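Local coordinates for CAMP factor (Mobiluncus curtisii, PDB 6JLC), which probably forms pores in host cell membranes as a toxin of a vaginosis-associated bacterium, contributing to the CAMP haemolytic reaction, at residues D17-I28 and T75-D86. Numbering follows the deposited sequence.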
loop_
_atom_site.group_PDB
_atom_site.type_symbol
_atom_site.label_atom_id
_atom_site.label_comp_id
_atom_site.label_asym_id
_atom_site.label_seq_id
_atom_site.Cartn_x
_atom_site.Cartn_y
_atom_site.Cartn_z
ATOM N N ASP A 17 -15.311 -1.910 9.933
ATOM C CA ASP A 17 -14.683 -2.532 8.765
ATOM C C ASP A 17 -14.128 -1.483 7.820
ATOM O O ASP A 17 -13.045 -1.664 7.242
ATOM C CB ASP A 17 -15.682 -3.414 8.010
ATOM C CG ASP A 17 -16.133 -4.617 8.822
ATOM O OD1 ASP A 17 -15.461 -4.944 9.825
ATOM O OD2 ASP A 17 -17.163 -5.218 8.453
ATOM N N ILE A 18 -14.862 -0.388 7.640
ATOM C CA ILE A 18 -14.385 0.689 6.780
ATOM C C ILE A 18 -13.124 1.311 7.367
ATOM O O ILE A 18 -12.121 1.505 6.670
ATOM C CB ILE A 18 -15.489 1.739 6.581
ATOM C CG1 ILE A 18 -16.642 1.139 5.767
ATOM C CG2 ILE A 18 -14.919 2.971 5.900
ATOM C CD1 ILE A 18 -17.929 1.907 5.907
ATOM N N ASN A 19 -13.145 1.612 8.667
ATOM C CA ASN A 19 -11.979 2.251 9.276
ATOM C C ASN A 19 -10.749 1.347 9.219
ATOM O O ASN A 19 -9.632 1.822 8.970
ATOM C CB ASN A 19 -12.297 2.664 10.712
ATOM C CG ASN A 19 -13.252 3.843 10.772
ATOM O OD1 ASN A 19 -13.285 4.672 9.861
ATOM N ND2 ASN A 19 -14.031 3.926 11.843
ATOM N N ALA A 20 -10.935 0.039 9.410
ATOM C CA ALA A 20 -9.817 -0.891 9.261
ATOM C C ALA A 20 -9.280 -0.899 7.831
ATOM O O ALA A 20 -8.063 -0.955 7.622
ATOM C CB ALA A 20 -10.235 -2.297 9.684
ATOM N N ALA A 21 -10.170 -0.863 6.830
ATOM C CA ALA A 21 -9.711 -0.790 5.447
ATOM C C ALA A 21 -8.924 0.488 5.205
ATOM O O ALA A 21 -7.877 0.471 4.550
ATOM C CB ALA A 21 -10.899 -0.868 4.483
ATOM N N VAL A 22 -9.408 1.609 5.738
ATOM C CA VAL A 22 -8.734 2.881 5.499
ATOM C C VAL A 22 -7.357 2.896 6.164
ATOM O O VAL A 22 -6.391 3.420 5.597
ATOM C CB VAL A 22 -9.622 4.049 5.961
ATOM C CG1 VAL A 22 -8.856 5.374 5.905
ATOM C CG2 VAL A 22 -10.880 4.133 5.069
ATOM N N GLU A 23 -7.223 2.293 7.344
ATOM C CA GLU A 23 -5.901 2.297 7.971
ATOM C C GLU A 23 -4.914 1.443 7.183
ATOM O O GLU A 23 -3.750 1.826 7.025
ATOM C CB GLU A 23 -5.982 1.873 9.441
ATOM C CG GLU A 23 -6.984 2.733 10.207
ATOM C CD GLU A 23 -7.287 2.241 11.619
ATOM O OE1 GLU A 23 -6.670 1.241 12.050
ATOM O OE2 GLU A 23 -8.158 2.855 12.290
ATOM N N THR A 24 -5.378 0.307 6.654
ATOM C CA THR A 24 -4.513 -0.504 5.802
ATOM C C THR A 24 -4.054 0.293 4.589
ATOM O O THR A 24 -2.869 0.288 4.231
ATOM C CB THR A 24 -5.244 -1.777 5.368
ATOM O OG1 THR A 24 -5.512 -2.589 6.514
ATOM C CG2 THR A 24 -4.395 -2.566 4.385
ATOM N N LEU A 25 -4.989 1.006 3.953
ATOM C CA LEU A 25 -4.651 1.742 2.743
ATOM C C LEU A 25 -3.684 2.884 3.027
ATOM O O LEU A 25 -2.780 3.142 2.226
ATOM C CB LEU A 25 -5.924 2.263 2.081
ATOM C CG LEU A 25 -6.778 1.131 1.501
ATOM C CD1 LEU A 25 -8.172 1.642 1.190
ATOM C CD2 LEU A 25 -6.124 0.565 0.247
ATOM N N LYS A 26 -3.861 3.588 4.149
ATOM C CA LYS A 26 -2.948 4.679 4.482
ATOM C C LYS A 26 -1.527 4.170 4.707
ATOM O O LYS A 26 -0.559 4.819 4.296
ATOM C CB LYS A 26 -3.454 5.430 5.716
ATOM C CG LYS A 26 -4.570 6.397 5.384
ATOM C CD LYS A 26 -5.281 6.914 6.617
ATOM C CE LYS A 26 -6.245 8.025 6.233
ATOM N NZ LYS A 26 -6.989 8.554 7.410
ATOM N N GLU A 27 -1.382 3.015 5.358
ATOM C CA GLU A 27 -0.051 2.443 5.562
ATOM C C GLU A 27 0.613 2.118 4.231
ATOM O O GLU A 27 1.781 2.450 4.008
ATOM C CB GLU A 27 -0.129 1.189 6.434
ATOM C CG GLU A 27 -0.602 1.437 7.850
ATOM C CD GLU A 27 -0.866 0.149 8.611
ATOM O OE1 GLU A 27 -0.445 -0.926 8.130
ATOM O OE2 GLU A 27 -1.498 0.215 9.687
ATOM N N ILE A 28 -0.117 1.469 3.327
ATOM C CA ILE A 28 0.467 1.142 2.032
ATOM C C ILE A 28 0.787 2.410 1.249
ATOM O O ILE A 28 1.807 2.483 0.547
ATOM C CB ILE A 28 -0.471 0.208 1.248
ATOM C CG1 ILE A 28 -0.619 -1.119 1.991
ATOM C CG2 ILE A 28 0.034 -0.004 -0.173
ATOM C CD1 ILE A 28 -1.759 -1.945 1.482
ATOM N N THR A 75 -19.984 -0.009 1.409
ATOM C CA THR A 75 -19.138 -0.531 2.480
ATOM C C THR A 75 -18.333 -1.727 1.994
ATOM O O THR A 75 -17.110 -1.782 2.171
ATOM C CB THR A 75 -20.000 -0.916 3.689
ATOM O OG1 THR A 75 -20.610 0.263 4.238
ATOM C CG2 THR A 75 -19.168 -1.594 4.759
ATOM N N HIS A 76 -19.008 -2.703 1.379
ATOM C CA HIS A 76 -18.302 -3.873 0.866
ATOM C C HIS A 76 -17.247 -3.488 -0.162
ATOM O O HIS A 76 -16.176 -4.101 -0.209
ATOM C CB HIS A 76 -19.287 -4.877 0.271
ATOM C CG HIS A 76 -20.250 -5.410 1.281
ATOM N ND1 HIS A 76 -21.588 -5.618 1.007
ATOM C CD2 HIS A 76 -20.083 -5.727 2.587
ATOM C CE1 HIS A 76 -22.190 -6.072 2.091
ATOM N NE2 HIS A 76 -21.300 -6.139 3.068
ATOM N N LEU A 77 -17.521 -2.474 -0.990
ATOM C CA LEU A 77 -16.542 -2.105 -2.013
ATOM C C LEU A 77 -15.303 -1.446 -1.398
ATOM O O LEU A 77 -14.170 -1.733 -1.807
ATOM C CB LEU A 77 -17.186 -1.199 -3.065
ATOM C CG LEU A 77 -16.297 -0.748 -4.241
ATOM C CD1 LEU A 77 -15.612 -1.922 -4.948
ATOM C CD2 LEU A 77 -17.157 0.022 -5.251
ATOM N N ILE A 78 -15.489 -0.565 -0.409
ATOM C CA ILE A 78 -14.322 0.004 0.262
ATOM C C ILE A 78 -13.486 -1.096 0.902
ATOM O O ILE A 78 -12.253 -1.099 0.789
ATOM C CB ILE A 78 -14.751 1.077 1.280
ATOM C CG1 ILE A 78 -15.296 2.286 0.508
ATOM C CG2 ILE A 78 -13.562 1.508 2.132
ATOM C CD1 ILE A 78 -15.600 3.496 1.343
ATOM N N VAL A 79 -14.137 -2.072 1.546
ATOM C CA VAL A 79 -13.393 -3.175 2.151
ATOM C C VAL A 79 -12.623 -3.936 1.084
ATOM O O VAL A 79 -11.455 -4.297 1.270
ATOM C CB VAL A 79 -14.350 -4.093 2.936
ATOM C CG1 VAL A 79 -13.680 -5.418 3.288
ATOM C CG2 VAL A 79 -14.856 -3.360 4.180
ATOM N N GLU A 80 -13.261 -4.162 -0.068
ATOM C CA GLU A 80 -12.624 -4.903 -1.149
ATOM C C GLU A 80 -11.437 -4.146 -1.718
ATOM O O GLU A 80 -10.430 -4.759 -2.094
ATOM C CB GLU A 80 -13.634 -5.180 -2.263
ATOM C CG GLU A 80 -13.172 -6.283 -3.220
ATOM C CD GLU A 80 -13.189 -7.643 -2.541
ATOM O OE1 GLU A 80 -14.029 -7.828 -1.635
ATOM O OE2 GLU A 80 -12.384 -8.523 -2.916
ATOM N N ILE A 81 -11.560 -2.823 -1.846
ATOM C CA ILE A 81 -10.427 -2.030 -2.309
ATOM C C ILE A 81 -9.255 -2.203 -1.353
ATOM O O ILE A 81 -8.109 -2.419 -1.772
ATOM C CB ILE A 81 -10.826 -0.552 -2.446
ATOM C CG1 ILE A 81 -11.845 -0.365 -3.588
ATOM C CG2 ILE A 81 -9.589 0.302 -2.702
ATOM C CD1 ILE A 81 -12.513 0.978 -3.546
ATOM N N GLY A 82 -9.524 -2.124 -0.049
ATOM C CA GLY A 82 -8.471 -2.373 0.929
ATOM C C GLY A 82 -7.833 -3.745 0.771
ATOM O O GLY A 82 -6.606 -3.874 0.738
ATOM N N LEU A 83 -8.668 -4.787 0.671
ATOM C CA LEU A 83 -8.129 -6.138 0.529
ATOM C C LEU A 83 -7.285 -6.267 -0.727
ATOM O O LEU A 83 -6.242 -6.937 -0.719
ATOM C CB LEU A 83 -9.258 -7.169 0.488
ATOM C CG LEU A 83 -10.145 -7.325 1.711
ATOM C CD1 LEU A 83 -11.332 -8.240 1.376
ATOM C CD2 LEU A 83 -9.320 -7.876 2.881
ATOM N N THR A 84 -7.739 -5.657 -1.826
ATOM C CA THR A 84 -7.061 -5.830 -3.107
ATOM C C THR A 84 -5.681 -5.180 -3.087
ATOM O O THR A 84 -4.691 -5.766 -3.552
ATOM C CB THR A 84 -7.927 -5.242 -4.235
ATOM O OG1 THR A 84 -9.217 -5.881 -4.232
ATOM C CG2 THR A 84 -7.266 -5.478 -5.585
ATOM N N VAL A 85 -5.610 -3.944 -2.593
ATOM C CA VAL A 85 -4.347 -3.223 -2.553
ATOM C C VAL A 85 -3.382 -3.915 -1.595
ATOM O O VAL A 85 -2.180 -4.004 -1.862
ATOM C CB VAL A 85 -4.598 -1.754 -2.164
ATOM C CG1 VAL A 85 -3.290 -1.023 -1.889
ATOM C CG2 VAL A 85 -5.384 -1.026 -3.273
ATOM N N ASP A 86 -3.901 -4.440 -0.483
ATOM C CA ASP A 86 -3.059 -5.153 0.478
ATOM C C ASP A 86 -2.454 -6.403 -0.157
ATOM O O ASP A 86 -1.246 -6.645 -0.056
ATOM C CB ASP A 86 -3.894 -5.507 1.714
ATOM C CG ASP A 86 -3.045 -5.749 2.969
ATOM O OD1 ASP A 86 -1.881 -5.324 3.024
ATOM O OD2 ASP A 86 -3.571 -6.359 3.914
#
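The carboxylate of Asp86 offers one of its faces to Thr24, whose CG2 methyl sits almost directly above the carboxylate carbon, 3.7 Å from Asp86 CG. Ile28 comes in on that same side but out at the OD1 rim, its CD1 lying 3.7 Å from Asp86 OD1, which also has a weak hydrogen bond to Asn90 of the same helix. With CG nearly anti to the backbone N (chi1 -158°), the Asp86 side chain stands out across its helix axis, within reach of these two methyls. This illustrates how methyl groups of one helix can pack against a flat polar group of another. Deeper in, aliphatic side chains meet one another and the backbone of 75-86: Leu25 CD2 meets Val85 CB at 3.7 Å, the side chains crossing at about a right angle, and the same methyl lies over Gly82 CA. This is a glycine-mediated close approach of helices 8-31 and 68-91, two members of the N-terminal helical bundle of this chain, the chain being the C-terminal part of the full-length CAMP factor. The CA atoms of Ala21 and Gly82 are 4.9 Å apart, the axes approach to 8.6 Å, and the helices run in the same general direction at 31°. Ala21 CB, pointing across, rests 3.9 Å from Ile78 O. Toward the start of both segments, Ile18 extends CD1 to Thr75 OG1 at 3.6 Å, a hydroxyl already bonded to Ile71 O, while Asp17 CB touches Val79 CG2. Helix 41-59 covers Ile18 and Leu25 from beside the interface, and Trp37 packs on both Ile28 and Val85.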